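Local coordinates for glutamine cyclotransferase (Zymomonas mobilis, PDB 3NOL), which probably catalyses the cyclisation of N-terminal glutamine to pyroglutamate with release of ammonia, as a glutaminyl cyclase built as a beta-propeller, at residues S58-R68 with Q79-E90. Sequence-based numbering, arbitrary orientation. Where two conformers were deposited one is given.
Sequences STGLNGRSSIR and QQIELGKRYFGE
The guanidinium of R64 lies between E82 and K85: E82 OE2 sits over the centre of one face, and the backbone of K85 covers the opposite face nearer the rim. This is the junction of two beta-propeller blades, where outer strand 77-82 pairs antiparallel with 64-70 and the chain then crosses to 89-95, the innermost strand of the next blade. Bends at chi2 and chi3 (-70° and -71°) fold the arginine back so that NH1 donates in its own plane to L83 O at 2.9 Å, while its attraction to the carboxylate, with NH1 3.4 Å from E82 OE2, is purely electrostatic. A leucine in place of R64 would probably leave the E82 carboxylate without its counter-charge and L83 O without its NH1 donor. Water 2 accepts from R64 NE and S65 N, within hydrogen-bonding reach of L83 O and Y87 O.

S65 illustrates how one small residue can serve two blades. Its carbonyl accepts from L83 N, its CB rests over the F88 ring 4.0 Å from the centroid, and its OG accepts from G89 N at 2.9 Å. On the same face as S65, I67 CB packs against I81 CG1, and W112 of the next blade touches both. On the opposite face, Q80 OE1 accepts from R68 NE and NH2, both on one side of its amide, while R68 NH1 forms a salt bridge with D40. Nearer the propeller axis, water 1 links S58 OG, S65 OG and G89 O, and S58 OG donates in the carbonyl plane, onto a lone pair of E90 O, at 2.7 Å.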
loop_
_atom_site.group_PDB
_atom_site.type_symbol
_atom_site.label_atom_id
_atom_site.label_comp_id
_atom_site.label_asym_id
_atom_site.label_seq_id
_atom_site.Cartn_x
_atom_site.Cartn_y
_atom_site.Cartn_z
ATOM N N SER A 58 2.940 -0.265 -7.827
ATOM C CA SER A 58 4.331 0.130 -7.912
ATOM C C SER A 58 5.109 -1.124 -7.549
ATOM O O SER A 58 4.943 -1.666 -6.437
ATOM C CB SER A 58 4.626 1.235 -6.868
ATOM O OG SER A 58 6.011 1.466 -6.761
ATOM N N THR A 59 5.944 -1.577 -8.487
ATOM C CA THR A 59 6.677 -2.855 -8.371
ATOM C C THR A 59 8.159 -2.711 -8.623
ATOM O O THR A 59 8.583 -1.982 -9.531
ATOM C CB THR A 59 6.186 -3.938 -9.388
ATOM O OG1 THR A 59 6.315 -3.469 -10.740
ATOM C CG2 THR A 59 4.769 -4.348 -9.114
ATOM N N GLY A 60 8.944 -3.425 -7.823
ATOM C CA GLY A 60 10.337 -3.647 -8.139
ATOM C C GLY A 60 10.279 -4.886 -9.017
ATOM O O GLY A 60 9.441 -5.817 -8.805
ATOM N N LEU A 61 11.075 -4.854 -10.075
ATOM C CA LEU A 61 11.130 -5.951 -11.029
ATOM C C LEU A 61 12.588 -6.111 -11.339
ATOM O O LEU A 61 13.174 -5.239 -12.006
ATOM C CB LEU A 61 10.333 -5.615 -12.310
ATOM C CG LEU A 61 8.808 -5.548 -12.131
ATOM C CD1 LEU A 61 8.122 -5.002 -13.396
ATOM C CD2 LEU A 61 8.261 -6.935 -11.754
ATOM N N ASN A 62 13.190 -7.170 -10.800
ATOM C CA ASN A 62 14.603 -7.506 -11.110
ATOM C C ASN A 62 15.561 -6.284 -11.230
ATOM O O ASN A 62 16.220 -6.076 -12.290
ATOM C CB ASN A 62 14.650 -8.370 -12.389
ATOM C CG ASN A 62 16.021 -9.000 -12.630
ATOM O OD1 ASN A 62 16.829 -9.091 -11.712
ATOM N ND2 ASN A 62 16.270 -9.459 -13.858
ATOM N N GLY A 63 15.608 -5.470 -10.169
ATOM C CA GLY A 63 16.573 -4.343 -10.066
ATOM C C GLY A 63 16.086 -2.967 -10.502
ATOM O O GLY A 63 16.745 -1.951 -10.231
ATOM N N ARG A 64 14.943 -2.928 -11.195
ATOM C CA ARG A 64 14.376 -1.677 -11.716
ATOM C C ARG A 64 12.965 -1.540 -11.170
ATOM O O ARG A 64 12.449 -2.476 -10.559
ATOM C CB ARG A 64 14.392 -1.645 -13.263
ATOM C CG ARG A 64 15.800 -1.434 -13.866
ATOM C CD ARG A 64 16.334 -0.021 -13.612
ATOM N NE ARG A 64 15.644 1.015 -14.389
ATOM C CZ ARG A 64 15.894 1.313 -15.665
ATOM N NH1 ARG A 64 15.182 2.263 -16.269
ATOM N NH2 ARG A 64 16.836 0.646 -16.355
ATOM N N SER A 65 12.352 -0.382 -11.362
ATOM C CA SER A 65 11.044 -0.118 -10.758
ATOM C C SER A 65 10.022 0.370 -11.801
ATOM O O SER A 65 10.354 1.147 -12.713
ATOM C CB SER A 65 11.228 0.867 -9.596
ATOM O OG SER A 65 10.098 1.669 -9.362
ATOM N N SER A 66 8.788 -0.103 -11.663
ATOM C CA SER A 66 7.724 0.233 -12.609
ATOM C C SER A 66 6.412 0.594 -11.902
ATOM O O SER A 66 6.166 0.155 -10.774
ATOM C CB SER A 66 7.485 -0.954 -13.552
ATOM O OG SER A 66 8.525 -1.082 -14.516
ATOM N N ILE A 67 5.575 1.368 -12.602
ATOM C CA ILE A 67 4.201 1.623 -12.165
ATOM C C ILE A 67 3.325 0.957 -13.230
ATOM O O ILE A 67 3.530 1.184 -14.421
ATOM C CB ILE A 67 3.875 3.157 -12.070
ATOM C CG1 ILE A 67 4.820 3.898 -11.089
ATOM C CG2 ILE A 67 2.381 3.367 -11.736
ATOM C CD1 ILE A 67 5.057 3.241 -9.786
ATOM N N ARG A 68 2.391 0.112 -12.803
ATOM C CA ARG A 68 1.531 -0.592 -13.761
ATOM C C ARG A 68 0.054 -0.498 -13.428
ATOM O O ARG A 68 -0.319 -0.481 -12.252
ATOM C CB ARG A 68 1.918 -2.065 -13.887
ATOM C CG ARG A 68 2.003 -2.809 -12.562
ATOM C CD ARG A 68 2.194 -4.339 -12.694
ATOM N NE ARG A 68 3.273 -4.692 -13.623
ATOM C CZ ARG A 68 3.956 -5.839 -13.621
ATOM N NH1 ARG A 68 3.722 -6.815 -12.708
ATOM N NH2 ARG A 68 4.886 -6.008 -14.560
ATOM N N GLN A 79 -0.926 -1.216 -18.926
ATOM C CA GLN A 79 -0.164 0.022 -19.103
ATOM C C GLN A 79 0.970 0.000 -18.097
ATOM O O GLN A 79 0.763 -0.400 -16.964
ATOM C CB GLN A 79 -1.104 1.188 -18.808
ATOM C CG GLN A 79 -0.517 2.564 -18.908
ATOM C CD GLN A 79 -1.559 3.592 -18.493
ATOM O OE1 GLN A 79 -2.319 3.351 -17.553
ATOM N NE2 GLN A 79 -1.613 4.723 -19.190
ATOM N N GLN A 80 2.175 0.403 -18.499
ATOM C CA GLN A 80 3.281 0.392 -17.542
ATOM C C GLN A 80 4.300 1.446 -17.916
ATOM O O GLN A 80 4.547 1.647 -19.107
ATOM C CB GLN A 80 3.951 -0.987 -17.561
ATOM C CG GLN A 80 5.001 -1.210 -16.461
ATOM C CD GLN A 80 5.421 -2.667 -16.388
ATOM O OE1 GLN A 80 4.556 -3.573 -16.347
ATOM N NE2 GLN A 80 6.745 -2.918 -16.350
ATOM N N ILE A 81 4.873 2.097 -16.900
ATOM C CA ILE A 81 6.080 2.931 -17.075
ATOM C C ILE A 81 7.201 2.354 -16.225
ATOM O O ILE A 81 6.942 1.768 -15.164
ATOM C CB ILE A 81 5.836 4.449 -16.784
ATOM C CG1 ILE A 81 5.367 4.704 -15.337
ATOM C CG2 ILE A 81 4.879 5.040 -17.844
ATOM C CD1 ILE A 81 5.359 6.179 -14.894
ATOM N N GLU A 82 8.428 2.476 -16.721
ATOM C CA GLU A 82 9.597 2.054 -15.998
ATOM C C GLU A 82 10.349 3.320 -15.587
ATOM O O GLU A 82 10.705 4.153 -16.435
ATOM C CB GLU A 82 10.473 1.174 -16.902
ATOM C CG GLU A 82 11.708 0.671 -16.193
ATOM C CD GLU A 82 12.551 -0.304 -17.013
ATOM O OE1 GLU A 82 12.181 -0.647 -18.169
ATOM O OE2 GLU A 82 13.611 -0.718 -16.474
ATOM N N LEU A 83 10.594 3.468 -14.290
ATOM C CA LEU A 83 11.291 4.643 -13.787
ATOM C C LEU A 83 12.757 4.625 -14.204
ATOM O O LEU A 83 13.332 3.555 -14.403
ATOM C CB LEU A 83 11.190 4.721 -12.261
ATOM C CG LEU A 83 9.776 4.868 -11.673
ATOM C CD1 LEU A 83 9.894 5.397 -10.249
ATOM C CD2 LEU A 83 8.874 5.761 -12.508
ATOM N N GLY A 84 13.342 5.812 -14.338
ATOM C CA GLY A 84 14.783 5.919 -14.617
ATOM C C GLY A 84 15.628 5.103 -13.646
ATOM O O GLY A 84 15.269 4.917 -12.480
ATOM N N LYS A 85 16.763 4.610 -14.126
ATOM C CA LYS A 85 17.637 3.768 -13.313
ATOM C C LYS A 85 18.113 4.438 -12.003
ATOM O O LYS A 85 18.467 3.747 -11.057
ATOM C CB LYS A 85 18.828 3.301 -14.155
ATOM C CG LYS A 85 19.492 4.426 -14.913
ATOM C CD LYS A 85 20.679 3.933 -15.745
ATOM C CE LYS A 85 21.551 5.125 -16.125
ATOM N NZ LYS A 85 22.679 4.734 -17.005
ATOM N N ARG A 86 18.081 5.771 -11.953
ATOM C CA ARG A 86 18.471 6.543 -10.746
ATOM C C ARG A 86 17.456 6.458 -9.602
ATOM O O ARG A 86 17.800 6.718 -8.448
ATOM C CB ARG A 86 18.703 8.022 -11.091
ATOM C CG ARG A 86 20.019 8.294 -11.802
ATOM C CD ARG A 86 20.568 9.654 -11.424
ATOM N NE ARG A 86 19.760 10.742 -11.970
ATOM C CZ ARG A 86 19.673 11.964 -11.446
ATOM N NH1 ARG A 86 18.913 12.878 -12.036
ATOM N NH2 ARG A 86 20.335 12.275 -10.335
ATOM N N TYR A 87 16.220 6.092 -9.942
ATOM C CA TYR A 87 15.096 6.118 -9.008
ATOM C C TYR A 87 14.579 4.727 -8.736
ATOM O O TYR A 87 14.627 3.852 -9.601
ATOM C CB TYR A 87 13.971 6.986 -9.573
ATOM C CG TYR A 87 14.492 8.329 -10.009
ATOM C CD1 TYR A 87 14.646 8.632 -11.363
ATOM C CD2 TYR A 87 14.918 9.266 -9.058
ATOM C CE1 TYR A 87 15.168 9.867 -11.764
ATOM C CE2 TYR A 87 15.440 10.486 -9.441
ATOM C CZ TYR A 87 15.567 10.781 -10.788
ATOM O OH TYR A 87 16.096 11.996 -11.152
ATOM N N PHE A 88 14.104 4.513 -7.515
ATOM C CA PHE A 88 13.420 3.278 -7.223
ATOM C C PHE A 88 12.113 3.598 -6.520
ATOM O O PHE A 88 12.130 4.177 -5.434
ATOM C CB PHE A 88 14.276 2.355 -6.365
ATOM C CG PHE A 88 13.780 0.938 -6.370
ATOM C CD1 PHE A 88 12.750 0.552 -5.507
ATOM C CD2 PHE A 88 14.295 0.009 -7.268
ATOM C CE1 PHE A 88 12.252 -0.741 -5.536
ATOM C CE2 PHE A 88 13.787 -1.303 -7.302
ATOM C CZ PHE A 88 12.772 -1.667 -6.439
ATOM N N GLY A 89 11.001 3.221 -7.132
ATOM C CA GLY A 89 9.687 3.626 -6.643
ATOM C C GLY A 89 9.251 2.870 -5.396
ATOM O O GLY A 89 9.588 1.688 -5.221
ATOM N N GLU A 90 8.497 3.563 -4.537
ATOM C CA GLU A 90 7.843 2.938 -3.380
ATOM C C GLU A 90 6.332 3.178 -3.445
ATOM O O GLU A 90 5.729 2.889 -4.478
ATOM C CB GLU A 90 8.478 3.378 -2.067
ATOM C CG GLU A 90 9.964 3.021 -1.991
ATOM C CD GLU A 90 10.220 1.515 -1.928
ATOM O OE1 GLU A 90 9.301 0.776 -1.528
ATOM O OE2 GLU A 90 11.356 1.092 -2.281
HETATM O O HOH W 1 8.748 -0.002 -7.225
HETATM O O HOH W 2 13.982 2.028 -12.057
#